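Local atomic coordinates of alpha-14 giardin (Giardia lamblia, PDB entry 3CHJ), a protein that probably serves as a calcium-regulated structural element that links the phospholipid bilayer to the underlying axoneme, binding phospholipid in the manner of annexins. Residues A[83-88]-A[268-273]; A[103-108]-A[226-231]; A[245-250]-A[274-279]; A[252-257]-A[263-268]; A[289-294]-A[305-310]. All blocks are in the same frame, centred on the assembly; numbering follows the deposited sequence.

In the fold
All five contacts lie in an all-helical annexin chain. Interactions 1 to 4 are buried, and interaction 5 is partly buried, its centre about 17 Å from the centre of the chain. Interactions 1 and 4 share helix 262-272, and interactions 3 and 4 share helix 243-254. Interactions 1 and 2 join parts of the chain far apart in sequence. Interactions 3, 4 and 5 all fall within the fourth-repeat range. Interactions 1 and 3 are apolar packing. Interaction 4 adds a CH-pi contact and an arginine stem. Interaction 2 holds a tyrosine-carboxylate bond, and salt bridges tie its Asp106 to the arginines of 263-268. Interaction 5 pairs aromatic packing with charged groups at its margin.

Interaction 1: A[83-88]-A[268-273]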
# COMPACT_ATOMS: atom_id res chain seq x y z
N ALA A 83 -10.32 -1.17 -5.74
CA ALA A 83 -11.21 -0.73 -4.68
C ALA A 83 -11.71 -1.92 -3.87
O ALA A 83 -11.82 -1.84 -2.64
CB ALA A 83 -12.37 0.06 -5.26
N GLN A 84 -12.02 -3.02 -4.55
CA GLN A 84 -12.47 -4.24 -3.88
C GLN A 84 -11.37 -4.80 -2.97
O GLN A 84 -11.62 -5.12 -1.80
CB GLN A 84 -12.84 -5.29 -4.94
CG GLN A 84 -13.47 -6.52 -4.34
CD GLN A 84 -14.92 -6.29 -3.95
OE1 GLN A 84 -15.65 -5.54 -4.61
NE2 GLN A 84 -15.36 -6.95 -2.88
N LEU A 85 -10.16 -4.88 -3.51
CA LEU A 85 -9.02 -5.33 -2.75
C LEU A 85 -8.85 -4.47 -1.48
O LEU A 85 -8.70 -5.03 -0.38
CB LEU A 85 -7.75 -5.29 -3.62
CG LEU A 85 -6.47 -5.57 -2.84
CD1 LEU A 85 -6.47 -7.00 -2.34
CD2 LEU A 85 -5.27 -5.27 -3.73
N LEU A 86 -8.89 -3.14 -1.62
CA LEU A 86 -8.71 -2.27 -0.44
C LEU A 86 -9.76 -2.53 0.64
O LEU A 86 -9.43 -2.61 1.83
CB LEU A 86 -8.73 -0.79 -0.85
CG LEU A 86 -7.68 -0.37 -1.89
CD1 LEU A 86 -7.87 1.07 -2.35
CD2 LEU A 86 -6.27 -0.57 -1.37
N CYS A 87 -11.02 -2.68 0.23
CA CYS A 87 -12.08 -2.96 1.19
C CYS A 87 -11.88 -4.32 1.87
O CYS A 87 -12.04 -4.45 3.08
CB CYS A 87 -13.46 -2.96 0.51
SG CYS A 87 -13.99 -1.32 0.03
N GLU A 88 -11.53 -5.33 1.08
CA GLU A 88 -11.30 -6.67 1.64
C GLU A 88 -10.13 -6.68 2.62
O GLU A 88 -10.18 -7.38 3.63
CB GLU A 88 -11.08 -7.70 0.54
CG GLU A 88 -12.31 -7.87 -0.34
CD GLU A 88 -12.08 -8.89 -1.44
OE1 GLU A 88 -11.00 -9.50 -1.45
OE2 GLU A 88 -12.99 -9.06 -2.29
N ILE A 268 1.27 -4.93 -0.22
CA ILE A 268 1.99 -3.79 -0.77
C ILE A 268 2.20 -4.01 -2.27
O ILE A 268 1.97 -3.10 -3.07
CB ILE A 268 3.36 -3.56 -0.08
CG1 ILE A 268 3.18 -3.33 1.44
CG2 ILE A 268 4.15 -2.48 -0.79
CD1 ILE A 268 2.59 -1.99 1.80
N THR A 269 2.56 -5.23 -2.66
CA THR A 269 2.79 -5.55 -4.06
C THR A 269 1.47 -5.44 -4.85
O THR A 269 1.40 -4.74 -5.87
CB THR A 269 3.45 -6.94 -4.20
OG1 THR A 269 4.68 -6.93 -3.46
CG2 THR A 269 3.69 -7.28 -5.68
N ALA A 270 0.41 -6.10 -4.40
CA ALA A 270 -0.88 -6.06 -5.12
C ALA A 270 -1.46 -4.64 -5.22
O ALA A 270 -1.99 -4.26 -6.28
CB ALA A 270 -1.87 -7.01 -4.45
N MET A 271 -1.32 -3.85 -4.15
CA MET A 271 -1.85 -2.47 -4.16
C MET A 271 -1.10 -1.57 -5.12
O MET A 271 -1.70 -0.64 -5.69
CB MET A 271 -1.86 -1.84 -2.77
CG MET A 271 -2.87 -2.46 -1.84
SD MET A 271 -3.04 -1.49 -0.32
CE MET A 271 -1.55 -1.91 0.56
N HIS A 272 0.20 -1.81 -5.29
CA HIS A 272 1.06 -0.76 -5.84
C HIS A 272 1.90 -1.11 -7.04
O HIS A 272 2.49 -0.23 -7.64
CB HIS A 272 1.94 -0.19 -4.73
CG HIS A 272 1.15 0.50 -3.66
ND1 HIS A 272 1.24 0.18 -2.33
CD2 HIS A 272 0.20 1.46 -3.76
CE1 HIS A 272 0.40 0.94 -1.64
NE2 HIS A 272 -0.25 1.72 -2.49
N PHE A 273 1.96 -2.39 -7.42
CA PHE A 273 2.90 -2.76 -8.49
C PHE A 273 2.59 -2.08 -9.83
O PHE A 273 3.50 -1.76 -10.59
CB PHE A 273 3.01 -4.28 -8.64
CG PHE A 273 1.96 -4.89 -9.53
CD1 PHE A 273 2.22 -5.13 -10.88
CD2 PHE A 273 0.72 -5.27 -9.01
CE1 PHE A 273 1.26 -5.71 -11.71
CE2 PHE A 273 -0.25 -5.86 -9.85
CZ PHE A 273 0.04 -6.08 -11.20
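Two antiparallel-leaning helices of the annexin fold meet here, helix 82-94 through Leu85 and Leu86 and helix 262-272 through Ala270 and Met271. The axes of the short segments come within 10.6 Å, at 148° between their directions. The contact is thin and made by side-chain ends. One methyl, Leu85 CD2, lies 3.9 Å from Ala270 CB. The same methyl reaches Met271 CG at 4.2 Å. Leu85 sets out toward the partner helix, and with CG anti to the backbone N (chi1 172°) it carries its methyl across. Leu86 touches with CD2, which sits 3.5 Å from Met271 SD. The Met271 chain bends at its last torsion (chi3 -75°), and its thioether runs slantwise past the leucine. Met271 CB rests 3.7 Å above the plane of the His272 ring, over its centre. His272 NE2 is bonded to Thr110 O, which holds that ring. Met77 of helix 69-78 touches both Leu85 and Ala270 and so covers one flank of the contact. This is plain apolar helix-helix packing, joining sequence-distant helices in the interior of an annexin core.

Interaction 2: A[103-108]-A[226-231]; sequences CLVDVL and QGLDEY
Helix segments 103-108 and 227-231 run almost parallel, with axes 11.2 Å apart and 15° between them, and Val105 and Tyr231 have the nearest CA atoms, at 8.7 Å. Tyr231 spans the gap. Its first torsion is extended (chi1 176°), which sends the ring toward helix 101-108. At its end, Tyr231 OH donates a hydrogen bond of 2.6 Å to Asp106 OD1. The hydroxyl comes from the syn side of the carboxylate, but 34° out of its plane. The two side chains meet at about a right angle. Val105 CG1 packs at the ring edge, 3.8 Å from Tyr231 CD2. The hydroxyl bond and this packing together hold the ring in place. The other methyl, Val105 CG2, meets Leu228 CD2 at 4.2 Å, and Trp145 of helix 144-154 touches both residues. The second carboxylate oxygen, Asp106 OD2, forms salt bridges with Arg264 NE and Arg267 NE. Tyr231 OH also bonds to Ser250 OG, and the ring has a cation-pi contact with Arg264. The carboxylate is thus gripped through both oxygens, and the arginines would probably keep it ionised in its buried place. A buried aspartate held by two arginines and a tyrosine between helices is consistent with the hydrophilic central channel known from annexins.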
# COMPACT_ATOMS: atom_id res chain seq x y z
N CYS A 103 -1.82 -3.30 8.74
CA CYS A 103 -2.56 -3.37 7.48
C CYS A 103 -3.37 -2.11 7.25
O CYS A 103 -3.36 -1.56 6.16
CB CYS A 103 -3.45 -4.60 7.47
SG CYS A 103 -4.33 -4.82 5.91
N LEU A 104 -4.05 -1.63 8.30
CA LEU A 104 -4.89 -0.44 8.20
C LEU A 104 -4.01 0.76 7.85
O LEU A 104 -4.39 1.59 7.04
CB LEU A 104 -5.65 -0.23 9.52
CG LEU A 104 -6.68 -1.33 9.80
CD1 LEU A 104 -7.37 -1.04 11.16
CD2 LEU A 104 -7.68 -1.45 8.68
N VAL A 105 -2.83 0.85 8.47
CA VAL A 105 -1.87 1.92 8.13
C VAL A 105 -1.41 1.82 6.67
O VAL A 105 -1.47 2.81 5.92
CB VAL A 105 -0.70 1.91 9.12
CG1 VAL A 105 0.46 2.86 8.67
CG2 VAL A 105 -1.25 2.32 10.51
N ASP A 106 -1.02 0.62 6.26
CA ASP A 106 -0.50 0.42 4.90
C ASP A 106 -1.54 0.82 3.86
O ASP A 106 -1.18 1.37 2.81
CB ASP A 106 -0.17 -1.05 4.66
CG ASP A 106 1.11 -1.50 5.36
OD1 ASP A 106 1.90 -0.66 5.87
OD2 ASP A 106 1.32 -2.73 5.35
N VAL A 107 -2.80 0.50 4.13
CA VAL A 107 -3.86 0.74 3.15
C VAL A 107 -4.24 2.21 3.14
O VAL A 107 -4.18 2.88 2.10
CB VAL A 107 -5.10 -0.12 3.44
CG1 VAL A 107 -6.27 0.30 2.55
CG2 VAL A 107 -4.76 -1.61 3.23
N LEU A 108 -4.62 2.73 4.29
CA LEU A 108 -5.25 4.05 4.31
C LEU A 108 -4.30 5.17 3.93
O LEU A 108 -4.75 6.19 3.40
CB LEU A 108 -5.90 4.31 5.66
CG LEU A 108 -7.17 3.47 5.84
CD1 LEU A 108 -7.62 3.47 7.30
CD2 LEU A 108 -8.29 4.04 4.92
N GLN A 226 8.13 7.22 17.29
CA GLN A 226 8.69 5.88 17.38
C GLN A 226 7.63 4.83 17.06
O GLN A 226 6.44 5.14 16.95
CB GLN A 226 9.31 5.62 18.76
CG GLN A 226 8.26 5.46 19.86
CD GLN A 226 8.93 5.22 21.19
OE1 GLN A 226 9.54 6.13 21.76
NE2 GLN A 226 8.85 3.99 21.68
N GLY A 227 8.04 3.58 16.90
CA GLY A 227 7.09 2.50 16.69
C GLY A 227 6.21 2.71 15.47
O GLY A 227 6.68 3.26 14.45
N LEU A 228 4.96 2.31 15.59
CA LEU A 228 4.02 2.40 14.45
C LEU A 228 3.75 3.86 14.12
O LEU A 228 3.52 4.17 12.95
CB LEU A 228 2.72 1.64 14.72
CG LEU A 228 1.72 1.51 13.55
CD1 LEU A 228 2.38 0.94 12.30
CD2 LEU A 228 0.53 0.64 13.97
N ASP A 229 3.77 4.76 15.11
CA ASP A 229 3.68 6.19 14.78
C ASP A 229 4.72 6.56 13.75
O ASP A 229 4.43 7.29 12.78
CB ASP A 229 3.98 7.10 15.99
CG ASP A 229 2.86 7.16 17.00
OD1 ASP A 229 1.75 6.65 16.76
OD2 ASP A 229 3.11 7.79 18.05
N GLU A 230 5.97 6.15 13.99
CA GLU A 230 7.06 6.50 13.08
C GLU A 230 6.88 5.91 11.69
O GLU A 230 7.06 6.61 10.70
CB GLU A 230 8.39 6.07 13.68
CG GLU A 230 9.58 6.51 12.87
CD GLU A 230 10.89 6.05 13.45
OE1 GLU A 230 10.88 5.34 14.48
OE2 GLU A 230 11.94 6.39 12.85
N TYR A 231 6.48 4.65 11.61
CA TYR A 231 6.23 4.03 10.32
C TYR A 231 5.11 4.79 9.59
O TYR A 231 5.24 5.12 8.39
CB TYR A 231 5.84 2.56 10.53
CG TYR A 231 5.46 1.91 9.23
CD1 TYR A 231 6.44 1.43 8.36
CD2 TYR A 231 4.13 1.76 8.88
CE1 TYR A 231 6.08 0.83 7.13
CE2 TYR A 231 3.76 1.17 7.66
CZ TYR A 231 4.75 0.70 6.80
OH TYR A 231 4.40 0.11 5.60

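Interaction 3: A[245-250]-A[274-279]; sequences CAAAFS and RECKGC
Ala247 and Ala248, on helix 243-254, meet the sulfur of Cys279, and Ala247 also meets the CB of Cys276, both in the loop 274-279. Ala247 CB lies 4.0 Å from Cys279 SG and 4.1 Å from Cys276 CB, so one methyl sits against both cysteines. The Cys279 thiol also comes down on the helix backbone, with SG 3.7 Å from Ala248 N. A fully extended chi1 (-180°) carries this sulfur across to the helix. Ala248 CB approaches the Cys279 backbone, 3.8 Å from Cys279 O. The small alanines let the loop come close: the CA atoms of Ala248 and Cys279 are 5.2 Å apart. A type I beta turn from Cys276 to Cys279 sets the loop, with Cys279 N bonded to Cys276 O at 3.1 Å. Cys276, the first residue of that turn, is also the centre of an inverse gamma turn. Further out, Trp311 touches Ala247, Cys276 and Cys279. Tyr283 of helix 279-287 lies against Ala248. Lys277 NZ bonds to Val314 O, tying the turn to the chain beyond helix 301-310. The tight turn leads from helix 262-272 into helix 279-287, as in the loop that redirects the chain between successive helices of an annexin repeat.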
# COMPACT_ATOMS: atom_id res chain seq x y z
N CYS A 245 8.66 5.93 -3.75
CA CYS A 245 9.46 5.89 -2.54
C CYS A 245 8.69 5.22 -1.40
O CYS A 245 9.28 4.46 -0.63
CB CYS A 245 9.88 7.29 -2.14
SG CYS A 245 11.26 7.88 -3.16
N ALA A 246 7.39 5.50 -1.31
CA ALA A 246 6.57 4.85 -0.30
C ALA A 246 6.54 3.32 -0.48
O ALA A 246 6.63 2.58 0.50
CB ALA A 246 5.15 5.44 -0.28
N ALA A 247 6.42 2.87 -1.72
CA ALA A 247 6.39 1.45 -2.00
C ALA A 247 7.74 0.83 -1.61
O ALA A 247 7.79 -0.22 -0.99
CB ALA A 247 6.10 1.22 -3.48
N ALA A 248 8.85 1.48 -2.00
CA ALA A 248 10.18 0.98 -1.64
C ALA A 248 10.37 0.90 -0.13
O ALA A 248 10.92 -0.07 0.38
CB ALA A 248 11.28 1.84 -2.27
N PHE A 249 9.91 1.93 0.57
CA PHE A 249 9.98 1.96 2.03
C PHE A 249 9.20 0.80 2.63
O PHE A 249 9.73 0.06 3.46
CB PHE A 249 9.45 3.31 2.54
CG PHE A 249 9.28 3.39 4.05
CD1 PHE A 249 10.35 3.17 4.90
CD2 PHE A 249 8.02 3.66 4.60
CE1 PHE A 249 10.19 3.26 6.30
CE2 PHE A 249 7.85 3.74 6.02
CZ PHE A 249 8.93 3.53 6.84
N SER A 250 7.94 0.64 2.22
CA SER A 250 7.11 -0.43 2.81
C SER A 250 7.69 -1.81 2.50
O SER A 250 7.67 -2.72 3.35
CB SER A 250 5.67 -0.36 2.32
OG SER A 250 5.05 0.88 2.68
N ARG A 274 1.31 -1.85 -10.11
CA ARG A 274 0.93 -1.38 -11.44
C ARG A 274 1.25 0.11 -11.61
O ARG A 274 1.68 0.55 -12.68
CB ARG A 274 -0.56 -1.67 -11.66
CG ARG A 274 -0.92 -1.93 -13.11
CD ARG A 274 -2.38 -2.32 -13.22
NE ARG A 274 -2.73 -3.68 -12.76
CZ ARG A 274 -2.76 -4.75 -13.57
NH1 ARG A 274 -2.41 -4.64 -14.85
NH2 ARG A 274 -3.13 -5.93 -13.10
N GLU A 275 1.10 0.87 -10.54
CA GLU A 275 1.30 2.32 -10.60
C GLU A 275 2.74 2.72 -10.25
O GLU A 275 3.31 3.66 -10.85
CB GLU A 275 0.31 3.00 -9.64
CG GLU A 275 -1.18 2.69 -9.90
CD GLU A 275 -1.71 1.34 -9.35
OE1 GLU A 275 -2.86 1.02 -9.76
OE2 GLU A 275 -1.05 0.62 -8.53
N CYS A 276 3.36 2.01 -9.32
CA CYS A 276 4.62 2.45 -8.73
C CYS A 276 5.84 1.81 -9.40
O CYS A 276 6.65 1.14 -8.75
CB CYS A 276 4.63 2.17 -7.22
SG CYS A 276 3.43 3.18 -6.26
N LYS A 277 5.99 2.09 -10.69
CA LYS A 277 7.02 1.47 -11.50
C LYS A 277 8.44 1.78 -11.06
O LYS A 277 9.34 0.96 -11.23
CB LYS A 277 6.82 1.82 -12.97
CG LYS A 277 5.50 1.29 -13.51
CD LYS A 277 5.37 1.52 -15.01
CE LYS A 277 3.97 1.12 -15.48
NZ LYS A 277 3.92 0.88 -16.95
N GLY A 278 8.64 2.95 -10.45
CA GLY A 278 9.97 3.32 -10.00
C GLY A 278 10.42 2.68 -8.69
O GLY A 278 11.51 2.99 -8.20
N CYS A 279 9.61 1.79 -8.13
CA CYS A 279 9.96 1.17 -6.84
C CYS A 279 11.38 0.62 -6.78
O CYS A 279 12.14 0.93 -5.84
CB CYS A 279 8.98 0.07 -6.50
SG CYS A 279 9.33 -0.75 -4.91

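Interaction 4: A[252-257]-A[263-268]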
# COMPACT_ATOMS: atom_id res chain seq x y z
N ASN A 252 10.91 -2.46 1.97
CA ASN A 252 12.10 -2.62 2.82
C ASN A 252 11.75 -3.08 4.23
O ASN A 252 12.39 -4.00 4.78
CB ASN A 252 12.94 -1.34 2.85
CG ASN A 252 14.22 -1.50 3.67
OD1 ASN A 252 15.18 -2.16 3.24
ND2 ASN A 252 14.24 -0.91 4.85
N VAL A 253 10.72 -2.47 4.81
CA VAL A 253 10.29 -2.83 6.17
C VAL A 253 9.78 -4.27 6.18
O VAL A 253 10.07 -5.03 7.11
CB VAL A 253 9.24 -1.85 6.72
CG1 VAL A 253 8.69 -2.33 8.06
CG2 VAL A 253 9.85 -0.46 6.86
N ALA A 254 9.03 -4.64 5.13
CA ALA A 254 8.46 -5.99 5.01
C ALA A 254 9.52 -7.09 4.90
O ALA A 254 9.35 -8.17 5.47
CB ALA A 254 7.48 -6.05 3.86
N PHE A 255 10.63 -6.81 4.21
CA PHE A 255 11.78 -7.72 4.18
C PHE A 255 12.52 -7.77 5.54
O PHE A 255 13.49 -8.53 5.71
CB PHE A 255 12.78 -7.30 3.09
CG PHE A 255 12.30 -7.48 1.66
CD1 PHE A 255 11.75 -8.69 1.22
CD2 PHE A 255 12.49 -6.46 0.73
CE1 PHE A 255 11.34 -8.85 -0.11
CE2 PHE A 255 12.08 -6.62 -0.61
CZ PHE A 255 11.51 -7.82 -1.03
N ALA A 256 12.06 -6.96 6.49
CA ALA A 256 12.75 -6.68 7.77
C ALA A 256 13.21 -7.86 8.63
O ALA A 256 12.45 -8.80 8.88
CB ALA A 256 11.91 -5.73 8.64
N GLY A 257 14.46 -7.75 9.09
CA GLY A 257 15.02 -8.61 10.14
C GLY A 257 15.28 -10.06 9.78
O GLY A 257 15.88 -10.36 8.74
N ASN A 263 2.32 -11.57 4.25
CA ASN A 263 1.05 -10.83 4.13
C ASN A 263 1.27 -9.38 3.76
O ASN A 263 0.56 -8.82 2.88
CB ASN A 263 0.25 -10.93 5.42
CG ASN A 263 -0.28 -12.32 5.64
OD1 ASN A 263 -0.77 -12.96 4.72
ND2 ASN A 263 -0.17 -12.79 6.88
N ARG A 264 2.24 -8.75 4.41
CA ARG A 264 2.56 -7.37 4.07
C ARG A 264 3.14 -7.28 2.65
O ARG A 264 2.74 -6.42 1.87
CB ARG A 264 3.48 -6.65 5.09
CG ARG A 264 3.96 -5.26 4.62
CD ARG A 264 4.75 -4.49 5.68
NE ARG A 264 3.89 -3.54 6.39
CZ ARG A 264 4.21 -2.96 7.55
NH1 ARG A 264 5.34 -3.29 8.16
NH2 ARG A 264 3.39 -2.07 8.09
N LEU A 265 4.06 -8.18 2.30
CA LEU A 265 4.62 -8.17 0.95
C LEU A 265 3.51 -8.27 -0.07
O LEU A 265 3.54 -7.56 -1.10
CB LEU A 265 5.64 -9.30 0.75
CG LEU A 265 6.94 -9.18 1.57
CD1 LEU A 265 7.67 -10.52 1.62
CD2 LEU A 265 7.85 -8.12 1.00
N ASN A 266 2.55 -9.17 0.16
CA ASN A 266 1.46 -9.38 -0.80
C ASN A 266 0.63 -8.11 -0.98
O ASN A 266 0.37 -7.69 -2.12
CB ASN A 266 0.55 -10.54 -0.37
CG ASN A 266 1.20 -11.88 -0.57
OD1 ASN A 266 2.28 -11.98 -1.18
ND2 ASN A 266 0.53 -12.94 -0.11
N ARG A 267 0.19 -7.52 0.13
CA ARG A 267 -0.71 -6.38 -0.01
C ARG A 267 0.01 -5.16 -0.61
O ARG A 267 -0.57 -4.44 -1.44
CB ARG A 267 -1.42 -6.03 1.31
CG ARG A 267 -0.50 -5.53 2.39
CD ARG A 267 -1.33 -5.07 3.56
NE ARG A 267 -0.49 -4.78 4.73
CZ ARG A 267 -0.35 -5.60 5.76
NH1 ARG A 267 -0.98 -6.77 5.81
NH2 ARG A 267 0.45 -5.22 6.76
N ILE A 268 1.27 -4.93 -0.22
CA ILE A 268 1.99 -3.79 -0.77
C ILE A 268 2.20 -4.01 -2.27
O ILE A 268 1.97 -3.10 -3.07
CB ILE A 268 3.36 -3.56 -0.08
CG1 ILE A 268 3.18 -3.33 1.44
CG2 ILE A 268 4.15 -2.48 -0.79
CD1 ILE A 268 2.59 -1.99 1.80
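Apolar packing carries most of this contact, with Ala254 facing Leu265 and the stem of Arg264. The backbones are close, with the CA atoms of Ala254 and Leu265 6.0 Å apart. Ala254 CB is set between two partners. Leu265 CD2 lies 3.5 Å from it, and Arg264 CD lies 3.6 Å from it. The aliphatic part of the arginine therefore packs as a hydrocarbon would.

A CH-pi contact joins Phe255 to the same leucine methyl. Leu265 CD2 stands over one face of the Phe255 ring, 4.2 Å from its centroid and 27° off the ring normal. Phe255 leaves its backbone heading away from helix 262-272, yet its ring turns back, and the two side chains meet at about a right angle.

The contact closes the short connection between helix 243-254 and helix 262-272. In annexins the loop between the first two helices of a repeat is the usual calcium-binding loop. The calcium ion seen in this structure is bound elsewhere, by Ala175, Thr178, Gly180, Glu185 and Glu224.

The charged groups are those of Arg264 and Arg267. Arg264 bends at chi3 (-97°), and its NH1 comes 3.5 Å from Val253 CG1. Arg264 NE forms a salt bridge with Asp106 OD2. The guanidinium of Arg267 is covered on one face by Arg264 CA, 3.8 Å above its plane. Backbone hydrogen bonds between Ala254 and Asp261 close the turn, and Asp261 OD1 also accepts from Arg264 N.

Interaction 5: A[289-294]-A[305-310]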
# COMPACT_ATOMS: atom_id res chain seq x y z
N GLN A 289 21.26 -1.42 -1.80
CA GLN A 289 21.21 -2.77 -2.34
C GLN A 289 20.11 -2.84 -3.40
O GLN A 289 19.04 -2.26 -3.22
CB GLN A 289 20.94 -3.76 -1.21
CG GLN A 289 20.84 -5.23 -1.66
CD GLN A 289 20.63 -6.19 -0.51
OE1 GLN A 289 19.93 -5.90 0.45
NE2 GLN A 289 21.23 -7.37 -0.63
N ALA A 290 20.35 -3.58 -4.49
CA ALA A 290 19.30 -3.85 -5.48
C ALA A 290 18.14 -4.60 -4.86
O ALA A 290 18.34 -5.53 -4.08
CB ALA A 290 19.86 -4.66 -6.66
N PHE A 291 16.93 -4.20 -5.22
CA PHE A 291 15.71 -4.89 -4.77
C PHE A 291 15.78 -6.38 -5.03
O PHE A 291 15.46 -7.19 -4.14
CB PHE A 291 14.50 -4.30 -5.51
CG PHE A 291 13.17 -4.92 -5.12
CD1 PHE A 291 12.38 -4.34 -4.14
CD2 PHE A 291 12.70 -6.07 -5.77
CE1 PHE A 291 11.16 -4.90 -3.79
CE2 PHE A 291 11.49 -6.64 -5.42
CZ PHE A 291 10.71 -6.07 -4.43
N ASP A 292 16.21 -6.76 -6.24
CA ASP A 292 16.22 -8.18 -6.60
C ASP A 292 17.18 -8.96 -5.71
O ASP A 292 16.94 -10.12 -5.42
CB ASP A 292 16.56 -8.37 -8.09
CG ASP A 292 15.42 -7.97 -9.02
OD1 ASP A 292 14.29 -7.68 -8.55
OD2 ASP A 292 15.67 -7.94 -10.25
N GLU A 293 18.27 -8.31 -5.28
CA GLU A 293 19.24 -8.98 -4.43
C GLU A 293 18.69 -9.22 -3.03
O GLU A 293 18.88 -10.29 -2.46
CB GLU A 293 20.54 -8.17 -4.38
CG GLU A 293 21.66 -8.83 -3.60
CD GLU A 293 22.89 -7.93 -3.50
OE1 GLU A 293 23.37 -7.44 -4.55
OE2 GLU A 293 23.36 -7.72 -2.37
N ARG A 294 18.00 -8.23 -2.48
CA ARG A 294 17.32 -8.41 -1.21
C ARG A 294 16.24 -9.50 -1.31
O ARG A 294 16.14 -10.37 -0.45
CB ARG A 294 16.72 -7.09 -0.69
CG ARG A 294 16.13 -7.19 0.71
CD ARG A 294 17.22 -7.45 1.76
NE ARG A 294 16.66 -7.65 3.10
CZ ARG A 294 16.35 -6.65 3.92
NH1 ARG A 294 16.55 -5.39 3.56
NH2 ARG A 294 15.84 -6.92 5.12
N ASP A 305 10.30 -15.24 -7.00
CA ASP A 305 10.31 -14.90 -8.42
C ASP A 305 9.09 -14.07 -8.79
O ASP A 305 9.19 -13.14 -9.59
CB ASP A 305 10.41 -16.18 -9.27
CG ASP A 305 11.77 -16.87 -9.13
OD1 ASP A 305 12.77 -16.22 -8.72
OD2 ASP A 305 11.84 -18.08 -9.42
N ALA A 306 7.94 -14.38 -8.18
CA ALA A 306 6.72 -13.63 -8.45
C ALA A 306 6.79 -12.19 -7.96
O ALA A 306 6.35 -11.28 -8.66
CB ALA A 306 5.50 -14.34 -7.83
N ILE A 307 7.31 -11.99 -6.74
CA ILE A 307 7.47 -10.64 -6.21
C ILE A 307 8.41 -9.83 -7.10
O ILE A 307 8.08 -8.70 -7.49
CB ILE A 307 7.96 -10.66 -4.74
CG1 ILE A 307 6.93 -11.34 -3.83
CG2 ILE A 307 8.33 -9.23 -4.24
CD1 ILE A 307 5.51 -10.69 -3.78
N LYS A 308 9.55 -10.43 -7.49
CA LYS A 308 10.53 -9.75 -8.37
C LYS A 308 9.88 -9.37 -9.70
O LYS A 308 10.06 -8.25 -10.18
CB LYS A 308 11.75 -10.64 -8.64
CG LYS A 308 12.75 -10.67 -7.50
CD LYS A 308 14.03 -11.38 -7.88
CE LYS A 308 13.84 -12.90 -7.88
NZ LYS A 308 15.13 -13.65 -7.89
N LEU A 309 9.11 -10.30 -10.28
CA LEU A 309 8.48 -10.05 -11.57
C LEU A 309 7.40 -8.96 -11.51
O LEU A 309 7.30 -8.10 -12.39
CB LEU A 309 7.89 -11.36 -12.13
CG LEU A 309 7.30 -11.31 -13.53
CD1 LEU A 309 8.29 -10.75 -14.53
CD2 LEU A 309 6.86 -12.72 -13.92
N LEU A 310 6.57 -8.98 -10.47
CA LEU A 310 5.50 -7.99 -10.36
C LEU A 310 6.05 -6.58 -10.27
O LEU A 310 5.46 -5.64 -10.81
CB LEU A 310 4.64 -8.27 -9.12
CG LEU A 310 3.68 -9.45 -9.34
CD1 LEU A 310 3.12 -9.95 -7.98
CD2 LEU A 310 2.56 -9.08 -10.28
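Asp292 and Lys308 touch each other and also grip one amine between them: Lys280 NZ forms a salt bridge with Asp292 OD1 and a hydrogen bond with Lys308 O. Their own charged ends do not pair, since Asp292 OD1 and Lys308 NZ are 6.1 Å apart. Instead the aspartate lies against the lysine's methylene chain, with Asp292 OD1 3.5 Å from Lys308 CG. The lysine bends at chi3 (-77°), and its NZ forms a long salt bridge of 3.6 Å to Asp305 OD1 on its own helix.

The buried half of the contact is aromatic. The Phe291 ring points its edge at helix 301-310. Phe291 CZ meets Ile307 CG2 at 4.0 Å, the two side chains at about a right angle. A trans chi1 (-179°) swings the phenylalanine ring into the interior. There Tyr283 and Phe255 meet it edge-to-face, and Trp311 meets it at a steep tilt. Asp292 OD1, from the next residue, lies at the ring edge, in its plane.

Helix 291-298 starts after Ala290, which holds the N-cap position, and Ala290 O accepts from Arg294 N at 3.2 Å. Gln289 NE2 bonds to Glu293 OE2 at 2.8 Å, approaching from above the carboxylate plane. Helices 291-298 and 301-310 are joined by a short connection and touch through these side chains, as in the five-helix bundle of an annexin repeat, where consecutive helices are joined by short loops.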